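Local coordinates for protein MaoC-like dehydratase (Phytophthora Capsici, PDB 3KH8) that probably catalyses the reversible hydration of 2-enoyl-CoA thioesters to 3-hydroxyacyl-CoA, as a hot-dog-fold dehydratase of the MaoC and hydratase 2 family, at residues Asp58-Ala63 and Thr74-Glu79; Pro85-Cys90 and Arg134-Ser139; His125-Val130 and Leu160-Thr165; Lys264-Gly269 and Thr293-Glu298. One frame throughout, in Å; residues are numbered along the deposited sequence.

Contact 1. Residues Asp58-Ala63 and Thr74-Glu79; sequences DLLMYA and TYEFDE
The flat peptide group between Thr74 and Tyr75 carries the CD2 methyl of Leu60 over one face, with CD2 3.4 Å from Thr74 O and nearly as close to Thr74 C. Two rings of the same loop are covered locally: the Tyr75 ring has the backbone N of Phe77 above its centre, and one face of the Phe77 ring takes Glu76 CG toward its rim. These pairs belong to a type I beta turn from Tyr75 to Asp78, closed by Asp78 N donating to Tyr75 O at 2.9 Å, which follows the end of helix 71-74 and packs beside helix 56-65.

Leu60 is the helix residue that reaches farthest into the turn. With CG beside its backbone N (chi1 -58°) and an extended chi2, its branches part: CD2 goes to the peptide, CD1 to Glu76. Ala63, one helical turn on, brings CB to 4.2 Å from Thr74 CG2.

The contact is buried at the dimer interface, where Leu225 of the second subunit also packs on Leu60. Thr74 OG1 is bonded away from the helix, to Ser69 O. Glu76 has its CG between backbone N and carbonyl carbon (chi1 66°) and bends at chi2 (-83°), so that its chain crosses that of Leu60 at about a right angle. OE1 forms a salt bridge with Arg224 of the second subunit, and its charge is probably balanced by that arginine. That same oxygen, Glu76 OE1, stands 3.6 Å from Leu60 CD1.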
loop_
_atom_site.group_PDB
_atom_site.type_symbol
_atom_site.label_atom_id
_atom_site.label_comp_id
_atom_site.label_asym_id
_atom_site.label_seq_id
_atom_site.Cartn_x
_atom_site.Cartn_y
_atom_site.Cartn_z
ATOM N N ASP A 58 -5.694 -6.424 2.861
ATOM C CA ASP A 58 -6.475 -5.375 2.192
ATOM C C ASP A 58 -6.815 -4.227 3.145
ATOM O O ASP A 58 -6.809 -3.066 2.743
ATOM C CB ASP A 58 -7.768 -5.937 1.581
ATOM C CG ASP A 58 -7.507 -6.983 0.506
ATOM O OD1 ASP A 58 -6.618 -6.773 -0.351
ATOM O OD2 ASP A 58 -8.210 -8.019 0.517
ATOM N N LEU A 59 -7.126 -4.563 4.397
ATOM C CA LEU A 59 -7.441 -3.559 5.416
ATOM C C LEU A 59 -6.236 -2.672 5.731
ATOM O O LEU A 59 -6.369 -1.447 5.834
ATOM C CB LEU A 59 -7.962 -4.223 6.700
ATOM C CG LEU A 59 -9.252 -5.057 6.635
ATOM C CD1 LEU A 59 -9.584 -5.633 8.011
ATOM C CD2 LEU A 59 -10.422 -4.248 6.108
ATOM N N LEU A 60 -5.067 -3.298 5.871
ATOM C CA LEU A 60 -3.810 -2.576 6.081
ATOM C C LEU A 60 -3.466 -1.677 4.895
ATOM O O LEU A 60 -3.063 -0.528 5.082
ATOM C CB LEU A 60 -2.659 -3.555 6.364
ATOM C CG LEU A 60 -2.805 -4.502 7.568
ATOM C CD1 LEU A 60 -1.621 -5.458 7.683
ATOM C CD2 LEU A 60 -2.960 -3.723 8.863
ATOM N N MET A 61 -3.637 -2.204 3.682
ATOM C CA MET A 61 -3.355 -1.456 2.452
ATOM C C MET A 61 -4.249 -0.225 2.316
ATOM O O MET A 61 -3.806 0.825 1.843
ATOM C CB MET A 61 -3.528 -2.357 1.226
ATOM C CG MET A 61 -2.520 -3.512 1.143
ATOM S SD MET A 61 -2.789 -4.583 -0.292
ATOM C CE MET A 61 -2.896 -3.363 -1.599
ATOM N N TYR A 62 -5.507 -0.370 2.719
ATOM C CA TYR A 62 -6.449 0.746 2.744
ATOM C C TYR A 62 -6.053 1.800 3.779
ATOM O O TYR A 62 -6.042 2.995 3.477
ATOM C CB TYR A 62 -7.880 0.255 3.010
ATOM C CG TYR A 62 -8.879 1.391 3.128
ATOM C CD1 TYR A 62 -9.269 2.121 2.001
ATOM C CD2 TYR A 62 -9.416 1.752 4.367
ATOM C CE1 TYR A 62 -10.180 3.177 2.100
ATOM C CE2 TYR A 62 -10.333 2.815 4.477
ATOM C CZ TYR A 62 -10.704 3.517 3.337
ATOM O OH TYR A 62 -11.601 4.563 3.422
ATOM N N ALA A 63 -5.738 1.354 4.994
ATOM C CA ALA A 63 -5.335 2.262 6.072
ATOM C C ALA A 63 -4.145 3.129 5.660
ATOM O O ALA A 63 -4.184 4.351 5.831
ATOM C CB ALA A 63 -5.023 1.484 7.350
ATOM N N THR A 74 -3.167 -0.101 11.386
ATOM C CA THR A 74 -1.996 -0.478 10.576
ATOM C C THR A 74 -1.240 -1.709 11.076
ATOM O O THR A 74 -0.327 -2.194 10.399
ATOM C CB THR A 74 -0.974 0.672 10.466
ATOM O OG1 THR A 74 -0.527 1.036 11.780
ATOM C CG2 THR A 74 -1.583 1.874 9.763
ATOM N N TYR A 75 -1.604 -2.206 12.256
ATOM C CA TYR A 75 -0.915 -3.357 12.836
ATOM C C TYR A 75 -1.898 -4.455 13.240
ATOM O O TYR A 75 -2.678 -4.288 14.177
ATOM C CB TYR A 75 -0.031 -2.923 14.016
ATOM C CG TYR A 75 0.717 -4.057 14.691
ATOM C CD1 TYR A 75 1.372 -5.038 13.941
ATOM C CD2 TYR A 75 0.780 -4.142 16.080
ATOM C CE1 TYR A 75 2.063 -6.081 14.559
ATOM C CE2 TYR A 75 1.472 -5.180 16.708
ATOM C CZ TYR A 75 2.109 -6.144 15.939
ATOM O OH TYR A 75 2.792 -7.172 16.555
ATOM N N GLU A 76 -1.836 -5.575 12.520
ATOM C CA GLU A 76 -2.779 -6.688 12.676
ATOM C C GLU A 76 -2.873 -7.263 14.095
ATOM O O GLU A 76 -3.901 -7.828 14.459
ATOM C CB GLU A 76 -2.485 -7.808 11.664
ATOM C CG GLU A 76 -1.142 -8.530 11.850
ATOM C CD GLU A 76 0.037 -7.801 11.214
ATOM O OE1 GLU A 76 -0.118 -6.633 10.781
ATOM O OE2 GLU A 76 1.128 -8.407 11.149
ATOM N N PHE A 77 -1.811 -7.117 14.886
ATOM C CA PHE A 77 -1.814 -7.635 16.260
ATOM C C PHE A 77 -1.989 -6.556 17.326
ATOM O O PHE A 77 -1.743 -6.798 18.512
ATOM C CB PHE A 77 -0.586 -8.522 16.532
ATOM C CG PHE A 77 -0.578 -9.789 15.725
ATOM C CD1 PHE A 77 -1.631 -10.695 15.819
ATOM C CD2 PHE A 77 0.475 -10.074 14.862
ATOM C CE1 PHE A 77 -1.640 -11.859 15.060
ATOM C CE2 PHE A 77 0.478 -11.235 14.107
ATOM C CZ PHE A 77 -0.582 -12.131 14.204
ATOM N N ASP A 78 -2.428 -5.369 16.907
ATOM C CA ASP A 78 -2.867 -4.363 17.863
ATOM C C ASP A 78 -4.044 -4.980 18.613
ATOM O O ASP A 78 -4.857 -5.699 18.025
ATOM C CB ASP A 78 -3.308 -3.078 17.166
ATOM C CG ASP A 78 -3.684 -1.984 18.149
ATOM O OD1 ASP A 78 -2.779 -1.252 18.604
ATOM O OD2 ASP A 78 -4.885 -1.861 18.467
ATOM N N GLU A 79 -4.120 -4.709 19.911
ATOM C CA GLU A 79 -5.144 -5.325 20.756
ATOM C C GLU A 79 -6.564 -4.883 20.407
ATOM O O GLU A 79 -7.531 -5.564 20.745
ATOM C CB GLU A 79 -4.812 -5.134 22.237
ATOM C CG GLU A 79 -3.646 -6.029 22.644
ATOM C CD GLU A 79 -3.160 -5.841 24.067
ATOM O OE1 GLU A 79 -3.792 -5.096 24.842
ATOM O OE2 GLU A 79 -2.133 -6.467 24.405
#

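Contact 2. Residues Pro85-Cys90 and Arg134-Ser139; sequences PLYPVC and RPLDPS
Leu136 meets Tyr87 and Pro88 with a single methyl, and the three side chains are set differently against one another. Toward the tyrosine the leucine comes across at about a right angle: its CD1 lies in the plane of the ring, at the edge, 3.7 Å from Tyr87 CD2. Toward the proline, Leu136 CD1 abuts the CG-CD side of the Pro88 ring, 3.9 Å from Pro88 CD and equally far from Pro88 CG. One methyl thus fits the angle between an aromatic edge and the side of a pyrrolidine ring. With CG anti to the backbone N (chi1 179°), the Tyr87 ring presents its CD2 edge to Leu136, which extends from its loop with chi1 -65° and chi2 170°. The interaction is wholly apolar and small, burying 103 Å² in all.

Both backbones are shaped locally. Residues 87-90 form a 3-10 segment, with Cys90 N bonded to Tyr87 O at 2.8 Å. Beyond Leu136 the other loop closes an Asx turn: Asp137 OD1 accepts from Ser139 N at 3.0 Å and also from Ser139 OG, both from the same face of the carboxylate.

In the fold, the contact ties the loop preceding helix 91-94 to the connection between strands 123-132 and 141-154. Tyr87 also rests on Asp58 and Leu59 of helix 56-65, while the preceding Leu86 packs on Val130 of strand 123-132 and Ile277 of strand 274-281.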
loop_
_atom_site.group_PDB
_atom_site.type_symbol
_atom_site.label_atom_id
_atom_site.label_comp_id
_atom_site.label_asym_id
_atom_site.label_seq_id
_atom_site.Cartn_x
_atom_site.Cartn_y
_atom_site.Cartn_z
ATOM N N PRO A 85 -13.438 2.298 9.461
ATOM C CA PRO A 85 -14.889 2.247 9.230
ATOM C C PRO A 85 -15.377 2.611 7.823
ATOM O O PRO A 85 -16.442 2.145 7.413
ATOM C CB PRO A 85 -15.436 3.233 10.266
ATOM C CG PRO A 85 -14.466 3.140 11.380
ATOM C CD PRO A 85 -13.125 3.052 10.691
ATOM N N LEU A 86 -14.617 3.422 7.093
ATOM C CA LEU A 86 -15.006 3.809 5.737
ATOM C C LEU A 86 -14.670 2.754 4.673
ATOM O O LEU A 86 -15.104 2.876 3.523
ATOM C CB LEU A 86 -14.381 5.157 5.350
ATOM C CG LEU A 86 -15.053 5.905 4.186
ATOM C CD1 LEU A 86 -16.398 6.495 4.619
ATOM C CD2 LEU A 86 -14.145 6.991 3.627
ATOM N N TYR A 87 -13.909 1.722 5.041
ATOM C CA TYR A 87 -13.443 0.741 4.047
ATOM C C TYR A 87 -14.513 0.165 3.091
ATOM O O TYR A 87 -14.222 -0.018 1.908
ATOM C CB TYR A 87 -12.596 -0.383 4.684
ATOM C CG TYR A 87 -12.135 -1.406 3.665
ATOM C CD1 TYR A 87 -11.201 -1.070 2.689
ATOM C CD2 TYR A 87 -12.657 -2.699 3.656
ATOM C CE1 TYR A 87 -10.782 -2.002 1.731
ATOM C CE2 TYR A 87 -12.249 -3.637 2.704
ATOM C CZ TYR A 87 -11.313 -3.280 1.752
ATOM O OH TYR A 87 -10.906 -4.194 0.811
ATOM N N PRO A 88 -15.747 -0.108 3.576
ATOM C CA PRO A 88 -16.767 -0.635 2.653
ATOM C C PRO A 88 -16.942 0.110 1.315
ATOM O O PRO A 88 -17.336 -0.518 0.334
ATOM C CB PRO A 88 -18.046 -0.573 3.489
ATOM C CG PRO A 88 -17.573 -0.831 4.863
ATOM C CD PRO A 88 -16.237 -0.131 4.969
ATOM N N VAL A 89 -16.629 1.409 1.255
ATOM C CA VAL A 89 -16.710 2.162 -0.011
ATOM C C VAL A 89 -15.834 1.585 -1.125
ATOM O O VAL A 89 -16.087 1.827 -2.306
ATOM C CB VAL A 89 -16.385 3.685 0.139
ATOM C CG1 VAL A 89 -17.297 4.327 1.162
ATOM C CG2 VAL A 89 -14.906 3.931 0.480
ATOM N N CYS A 90 -14.798 0.839 -0.742
ATOM C CA CYS A 90 -13.885 0.233 -1.707
ATOM C C CYS A 90 -14.420 -1.061 -2.302
ATOM O O CYS A 90 -14.016 -1.450 -3.393
ATOM C CB CYS A 90 -12.520 -0.028 -1.058
ATOM S SG CYS A 90 -11.633 1.481 -0.677
ATOM N N ARG A 134 -22.950 -2.818 11.143
ATOM C CA ARG A 134 -22.021 -3.612 11.944
ATOM C C ARG A 134 -20.615 -3.415 11.386
ATOM O O ARG A 134 -20.435 -3.439 10.171
ATOM C CB ARG A 134 -22.376 -5.103 11.882
ATOM C CG ARG A 134 -23.611 -5.508 12.676
ATOM C CD ARG A 134 -23.731 -7.028 12.819
ATOM N NE ARG A 134 -24.189 -7.682 11.592
ATOM C CZ ARG A 134 -23.482 -8.572 10.899
ATOM N NH1 ARG A 134 -22.268 -8.932 11.299
ATOM N NH2 ARG A 134 -23.994 -9.111 9.801
ATOM N N PRO A 135 -19.615 -3.225 12.264
ATOM C CA PRO A 135 -18.238 -3.107 11.773
ATOM C C PRO A 135 -17.789 -4.395 11.082
ATOM O O PRO A 135 -18.291 -5.480 11.397
ATOM C CB PRO A 135 -17.425 -2.868 13.051
ATOM C CG PRO A 135 -18.422 -2.362 14.057
ATOM C CD PRO A 135 -19.684 -3.097 13.731
ATOM N N LEU A 136 -16.876 -4.265 10.124
ATOM C CA LEU A 136 -16.348 -5.421 9.410
ATOM C C LEU A 136 -15.490 -6.289 10.322
ATOM O O LEU A 136 -14.806 -5.779 11.209
ATOM C CB LEU A 136 -15.529 -4.976 8.192
ATOM C CG LEU A 136 -16.256 -4.256 7.055
ATOM C CD1 LEU A 136 -15.240 -3.692 6.071
ATOM C CD2 LEU A 136 -17.248 -5.175 6.347
ATOM N N ASP A 137 -15.544 -7.602 10.096
ATOM C CA ASP A 137 -14.662 -8.559 10.763
ATOM C C ASP A 137 -13.219 -8.221 10.375
ATOM O O ASP A 137 -12.872 -8.279 9.196
ATOM C CB ASP A 137 -15.023 -9.984 10.318
ATOM C CG ASP A 137 -14.274 -11.067 11.091
ATOM O OD1 ASP A 137 -13.215 -10.794 11.702
ATOM O OD2 ASP A 137 -14.755 -12.218 11.074
ATOM N N PRO A 138 -12.379 -7.850 11.362
ATOM C CA PRO A 138 -11.010 -7.437 11.028
ATOM C C PRO A 138 -10.072 -8.584 10.621
ATOM O O PRO A 138 -8.940 -8.326 10.216
ATOM C CB PRO A 138 -10.519 -6.760 12.314
ATOM C CG PRO A 138 -11.353 -7.335 13.399
ATOM C CD PRO A 138 -12.676 -7.694 12.799
ATOM N N SER A 139 -10.548 -9.827 10.707
ATOM C CA SER A 139 -9.762 -10.981 10.258
ATOM C C SER A 139 -10.017 -11.323 8.784
ATOM O O SER A 139 -9.447 -12.277 8.249
ATOM C CB SER A 139 -10.033 -12.198 11.151
ATOM O OG SER A 139 -11.337 -12.708 10.926
#

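Contact 3. Residues His125-Val130 and Leu160-Thr165; sequences HGEQSV and LMETQT
Glu127 OE1 is gripped by two waters that each donate to it at 2.7 Å and, with their other hydrogens, to Glu162 OE2 at the same length. The pair of waters closes a ring between two carboxylates of the hot-dog sheet, on strands 123-132 and 158-169; strand 172-184 is hydrogen-bonded to both, so these two do not pair directly. Gly126 and Glu127, both facing Gly180, form a classic beta bulge.

Both glutamates run out extended beyond CG and approach obliquely, their carboxylate planes 76° apart. Glu127 OE1 and Glu162 OE2 stand 3.9 Å from each other, a like-charge pair that the four water hydrogens would soften. Glu162 OE1 is further held by a salt bridge to Arg194 and a bond from Ser151 OG, which probably stabilises its negative charge.

The remaining touch is apolar against polar. Leu160 crosses Glu127 at about a right angle and holds its CD2 methyl above the plane of the carboxylate, displaced past the oxygens and somewhat toward OE1, 3.9 Å from Glu127 OE1 and 4.2 Å from Glu127 OE2.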
loop_
_atom_site.group_PDB
_atom_site.type_symbol
_atom_site.label_atom_id
_atom_site.label_comp_id
_atom_site.label_asym_id
_atom_site.label_seq_id
_atom_site.Cartn_x
_atom_site.Cartn_y
_atom_site.Cartn_z
ATOM N N HIS A 125 -18.397 12.051 -9.615
ATOM C CA HIS A 125 -18.802 11.548 -8.311
ATOM C C HIS A 125 -19.052 12.736 -7.389
ATOM O O HIS A 125 -18.116 13.365 -6.890
ATOM C CB HIS A 125 -17.744 10.595 -7.744
ATOM C CG HIS A 125 -18.187 9.857 -6.517
ATOM N ND1 HIS A 125 -17.296 9.324 -5.611
ATOM C CD2 HIS A 125 -19.423 9.572 -6.041
ATOM C CE1 HIS A 125 -17.963 8.732 -4.637
ATOM N NE2 HIS A 125 -19.256 8.872 -4.872
ATOM N N GLY A 126 -20.329 13.043 -7.186
ATOM C CA GLY A 126 -20.735 14.255 -6.488
ATOM C C GLY A 126 -21.000 14.093 -5.007
ATOM O O GLY A 126 -20.746 15.014 -4.233
ATOM N N GLU A 127 -21.517 12.926 -4.617
ATOM C CA GLU A 127 -21.962 12.681 -3.246
ATOM C C GLU A 127 -21.650 11.257 -2.791
ATOM O O GLU A 127 -21.643 10.325 -3.599
ATOM C CB GLU A 127 -23.471 12.933 -3.120
ATOM C CG GLU A 127 -23.897 14.385 -3.337
ATOM C CD GLU A 127 -25.397 14.610 -3.223
ATOM O OE1 GLU A 127 -26.142 13.657 -2.909
ATOM O OE2 GLU A 127 -25.835 15.759 -3.450
ATOM N N GLN A 128 -21.405 11.096 -1.493
ATOM C CA GLN A 128 -21.226 9.773 -0.901
ATOM C C GLN A 128 -21.817 9.697 0.501
ATOM O O GLN A 128 -21.593 10.579 1.331
ATOM C CB GLN A 128 -19.745 9.375 -0.863
ATOM C CG GLN A 128 -19.501 7.925 -0.419
ATOM C CD GLN A 128 -20.050 6.917 -1.415
ATOM O OE1 GLN A 128 -19.785 7.012 -2.611
ATOM N NE2 GLN A 128 -20.827 5.959 -0.927
ATOM N N SER A 129 -22.564 8.629 0.749
ATOM C CA SER A 129 -23.092 8.333 2.068
ATOM C C SER A 129 -22.682 6.921 2.468
ATOM O O SER A 129 -22.719 6.001 1.646
ATOM C CB SER A 129 -24.616 8.458 2.075
ATOM O OG SER A 129 -25.138 8.073 3.330
ATOM N N VAL A 130 -22.277 6.769 3.728
ATOM C CA VAL A 130 -21.914 5.473 4.292
ATOM C C VAL A 130 -22.603 5.299 5.639
ATOM O O VAL A 130 -22.425 6.116 6.545
ATOM C CB VAL A 130 -20.378 5.318 4.460
ATOM C CG1 VAL A 130 -20.031 3.966 5.070
ATOM C CG2 VAL A 130 -19.674 5.478 3.121
ATOM N N LEU A 160 -28.802 14.240 -11.005
ATOM C CA LEU A 160 -28.229 13.470 -9.899
ATOM C C LEU A 160 -28.765 12.041 -9.885
ATOM O O LEU A 160 -29.944 11.809 -9.597
ATOM C CB LEU A 160 -28.467 14.147 -8.543
ATOM C CG LEU A 160 -27.904 13.396 -7.324
ATOM C CD1 LEU A 160 -26.381 13.493 -7.249
ATOM C CD2 LEU A 160 -28.536 13.885 -6.029
ATOM N N MET A 161 -27.889 11.092 -10.209
ATOM C CA MET A 161 -28.211 9.673 -10.105
ATOM C C MET A 161 -27.648 9.107 -8.803
ATOM O O MET A 161 -26.444 9.186 -8.551
ATOM C CB MET A 161 -27.661 8.896 -11.306
ATOM C CG MET A 161 -28.120 7.441 -11.358
ATOM S SD MET A 161 -27.589 6.549 -12.835
ATOM C CE MET A 161 -25.854 6.265 -12.487
ATOM N N GLU A 162 -28.525 8.541 -7.981
ATOM C CA GLU A 162 -28.108 7.918 -6.729
ATOM C C GLU A 162 -28.131 6.399 -6.849
ATOM O O GLU A 162 -29.160 5.816 -7.192
ATOM C CB GLU A 162 -28.988 8.368 -5.564
ATOM C CG GLU A 162 -28.845 9.839 -5.190
ATOM C CD GLU A 162 -29.534 10.174 -3.877
ATOM O OE1 GLU A 162 -30.694 9.753 -3.680
ATOM O OE2 GLU A 162 -28.915 10.863 -3.040
ATOM N N THR A 163 -26.986 5.777 -6.574
ATOM C CA THR A 163 -26.845 4.320 -6.600
ATOM C C THR A 163 -26.579 3.795 -5.192
ATOM O O THR A 163 -25.579 4.152 -4.555
ATOM C CB THR A 163 -25.718 3.866 -7.564
ATOM O OG1 THR A 163 -26.014 4.312 -8.892
ATOM C CG2 THR A 163 -25.570 2.343 -7.569
ATOM N N GLN A 164 -27.491 2.952 -4.716
ATOM C CA GLN A 164 -27.405 2.369 -3.393
ATOM C C GLN A 164 -26.737 0.999 -3.443
ATOM O O GLN A 164 -26.985 0.212 -4.354
ATOM C CB GLN A 164 -28.804 2.248 -2.787
ATOM C CG GLN A 164 -28.856 1.616 -1.405
ATOM C CD GLN A 164 -30.271 1.546 -0.860
ATOM O OE1 GLN A 164 -30.928 2.568 -0.683
ATOM N NE2 GLN A 164 -30.747 0.334 -0.593
ATOM N N THR A 165 -25.889 0.734 -2.456
ATOM C CA THR A 165 -25.280 -0.579 -2.284
ATOM C C THR A 165 -25.497 -1.040 -0.852
ATOM O O THR A 165 -25.144 -0.340 0.096
ATOM C CB THR A 165 -23.771 -0.562 -2.615
ATOM O OG1 THR A 165 -23.588 -0.143 -3.969
ATOM C CG2 THR A 165 -23.157 -1.950 -2.436
HETATM O O HOH W 1 -26.249 10.979 -3.190
HETATM O O HOH W 2 -28.773 13.525 -2.598
#

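Contact 4. Residues Lys264-Gly269 and Thr293-Glu298; sequences KQFCGG and TRMWQE
This is a helix-on-sheet packing contact with a Met-aromatic pair at its heart: the C-terminal end of helix 251-266 lies against strand 290-297 within the MaoC-like part of the chain. Phe266 carries it. Met295 SD comes to 3.8 Å from Phe266 CE2. The sulfur lies 5.1 Å from the ring centroid, and its approach is oblique, 73° off the ring normal. On the CE1 side the amide of Gln297 takes over, with Gln297 NE2 3.4 Å from Phe266 CE1 and the amide plane nearly perpendicular to the ring (88°). Both strand side chains slide past the phenylalanine in the opposite direction.

Torsions explain the two approaches. Met295 bends at its last torsion (chi3 -77°), turning CE aside while SD stays toward the ring; Gln297 bends at chi2, which brings its amide back to the helix. From the helix itself, Gln265 lays CG over the centre of one ring face, 3.5 Å above the plane, and its CB reaches Met295 SD at 4.3 Å. Phe266 also touches Val303 of strand 302-309.

The Gln297 amide is held at both ends, NE2 by Tyr324 OH and OE1 by the backbone N of Gly299. These two bonds probably hold the amide plane steep to the ring, while the Met-aromatic contact probably contributes dispersion: the chemistry implies a mainly apolar contact, with the glutamine amide anchored elsewhere rather than bonded to the helix.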
loop_
_atom_site.group_PDB
_atom_site.type_symbol
_atom_site.label_atom_id
_atom_site.label_comp_id
_atom_site.label_asym_id
_atom_site.label_seq_id
_atom_site.Cartn_x
_atom_site.Cartn_y
_atom_site.Cartn_z
ATOM N N LYS A 264 -10.777 10.079 15.190
ATOM C CA LYS A 264 -9.778 10.461 16.190
ATOM C C LYS A 264 -10.368 11.399 17.250
ATOM O O LYS A 264 -10.120 11.231 18.448
ATOM C CB LYS A 264 -8.573 11.117 15.503
ATOM C CG LYS A 264 -7.357 11.315 16.394
ATOM C CD LYS A 264 -6.244 12.025 15.632
ATOM C CE LYS A 264 -5.001 12.190 16.490
ATOM N NZ LYS A 264 -3.911 12.869 15.726
ATOM N N GLN A 265 -11.156 12.373 16.803
ATOM C CA GLN A 265 -11.734 13.367 17.709
ATOM C C GLN A 265 -12.887 12.824 18.563
ATOM O O GLN A 265 -12.959 13.112 19.761
ATOM C CB GLN A 265 -12.166 14.625 16.938
ATOM C CG GLN A 265 -12.732 15.758 17.816
ATOM C CD GLN A 265 -11.752 16.255 18.862
ATOM O OE1 GLN A 265 -10.586 16.513 18.566
ATOM N NE2 GLN A 265 -12.227 16.402 20.096
ATOM N N PHE A 266 -13.759 12.019 17.958
ATOM C CA PHE A 266 -15.048 11.685 18.573
ATOM C C PHE A 266 -15.276 10.240 19.022
ATOM O O PHE A 266 -16.061 10.000 19.947
ATOM C CB PHE A 266 -16.195 12.142 17.665
ATOM C CG PHE A 266 -16.185 13.618 17.376
ATOM C CD1 PHE A 266 -16.632 14.531 18.330
ATOM C CD2 PHE A 266 -15.721 14.095 16.155
ATOM C CE1 PHE A 266 -16.621 15.899 18.071
ATOM C CE2 PHE A 266 -15.702 15.461 15.885
ATOM C CZ PHE A 266 -16.152 16.369 16.844
ATOM N N CYS A 267 -14.617 9.275 18.382
ATOM C CA CYS A 267 -15.005 7.869 18.569
ATOM C C CYS A 267 -14.317 7.115 19.715
ATOM O O CYS A 267 -14.645 5.956 19.974
ATOM C CB CYS A 267 -14.894 7.092 17.253
ATOM S SG CYS A 267 -16.128 7.556 16.013
ATOM N N GLY A 268 -13.378 7.772 20.398
ATOM C CA GLY A 268 -12.684 7.182 21.551
ATOM C C GLY A 268 -12.081 5.804 21.321
ATOM O O GLY A 268 -12.232 4.908 22.157
ATOM N N GLY A 269 -11.418 5.630 20.179
ATOM C CA GLY A 269 -10.726 4.378 19.857
ATOM C C GLY A 269 -11.610 3.172 19.589
ATOM O O GLY A 269 -11.126 2.041 19.566
ATOM N N THR A 293 -9.476 19.280 8.172
ATOM C CA THR A 293 -10.848 18.915 8.504
ATOM C C THR A 293 -11.393 19.858 9.586
ATOM O O THR A 293 -10.867 19.904 10.705
ATOM C CB THR A 293 -10.970 17.422 8.921
ATOM O OG1 THR A 293 -10.451 16.589 7.876
ATOM C CG2 THR A 293 -12.422 17.041 9.171
ATOM N N ARG A 294 -12.426 20.621 9.227
ATOM C CA ARG A 294 -13.102 21.535 10.157
ATOM C C ARG A 294 -14.310 20.829 10.752
ATOM O O ARG A 294 -15.154 20.332 10.013
ATOM C CB ARG A 294 -13.601 22.786 9.431
ATOM C CG ARG A 294 -12.566 23.555 8.645
ATOM C CD ARG A 294 -13.256 24.593 7.772
ATOM N NE ARG A 294 -12.302 25.545 7.213
ATOM C CZ ARG A 294 -12.571 26.384 6.215
ATOM N NH1 ARG A 294 -13.769 26.387 5.642
ATOM N NH2 ARG A 294 -11.632 27.210 5.782
ATOM N N MET A 295 -14.405 20.802 12.079
ATOM C CA MET A 295 -15.463 20.041 12.741
ATOM C C MET A 295 -16.321 20.875 13.696
ATOM O O MET A 295 -15.801 21.627 14.530
ATOM C CB MET A 295 -14.876 18.813 13.452
ATOM C CG MET A 295 -14.209 17.809 12.494
ATOM S SD MET A 295 -13.137 16.600 13.302
ATOM C CE MET A 295 -11.664 17.564 13.628
ATOM N N TRP A 296 -17.637 20.736 13.553
ATOM C CA TRP A 296 -18.602 21.434 14.398
ATOM C C TRP A 296 -19.444 20.419 15.172
ATOM O O TRP A 296 -20.208 19.651 14.579
ATOM C CB TRP A 296 -19.533 22.310 13.554
ATOM C CG TRP A 296 -18.912 23.532 12.921
ATOM C CD1 TRP A 296 -18.886 24.800 13.441
ATOM C CD2 TRP A 296 -18.276 23.614 11.637
ATOM N NE1 TRP A 296 -18.258 25.659 12.567
ATOM C CE2 TRP A 296 -17.874 24.958 11.453
ATOM C CE3 TRP A 296 -17.995 22.680 10.626
ATOM C CZ2 TRP A 296 -17.211 25.394 10.298
ATOM C CZ3 TRP A 296 -17.331 23.112 9.479
ATOM C CH2 TRP A 296 -16.945 24.459 9.327
ATOM N N GLN A 297 -19.284 20.417 16.492
ATOM C CA GLN A 297 -20.109 19.604 17.384
ATOM C C GLN A 297 -21.514 20.199 17.441
ATOM O O GLN A 297 -21.685 21.375 17.766
ATOM C CB GLN A 297 -19.474 19.552 18.785
ATOM C CG GLN A 297 -20.309 18.857 19.871
ATOM C CD GLN A 297 -20.424 17.356 19.674
ATOM O OE1 GLN A 297 -21.463 16.853 19.243
ATOM N NE2 GLN A 297 -19.354 16.634 19.980
ATOM N N GLU A 298 -22.515 19.393 17.099
ATOM C CA GLU A 298 -23.905 19.847 17.136
ATOM C C GLU A 298 -24.718 19.159 18.233
ATOM O O GLU A 298 -25.912 19.416 18.384
ATOM C CB GLU A 298 -24.574 19.689 15.766
ATOM C CG GLU A 298 -23.994 20.599 14.687
ATOM C CD GLU A 298 -24.287 22.068 14.931
ATOM O OE1 GLU A 298 -25.423 22.504 14.648
ATOM O OE2 GLU A 298 -23.381 22.792 15.390
#

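Contacts 1, 2 and 3 form a touching series, while contact 4 stands apart. Contacts 1 and 2, with centres about 12 Å apart, meet where the rings of Tyr62 and Tyr87 pack edge-to-face, Tyr62 CG lying 3.4 Å from Tyr87 CD1. Contact 2 reaches contact 3, about 18 Å away between centres, through Val89 CG1 and Val130 CG2 at 3.3 Å; their segments alternate along the chain. The nearest atoms of contact 4 are about 7 Å from contacts 1 and 2 and about 11 Å from contact 3, whose sheet it shares. Contacts 1 to 3 lie in the hydratase 2 N-terminal range, contact 4 in the MaoC-like range, which carries the catalytic residues in relatives.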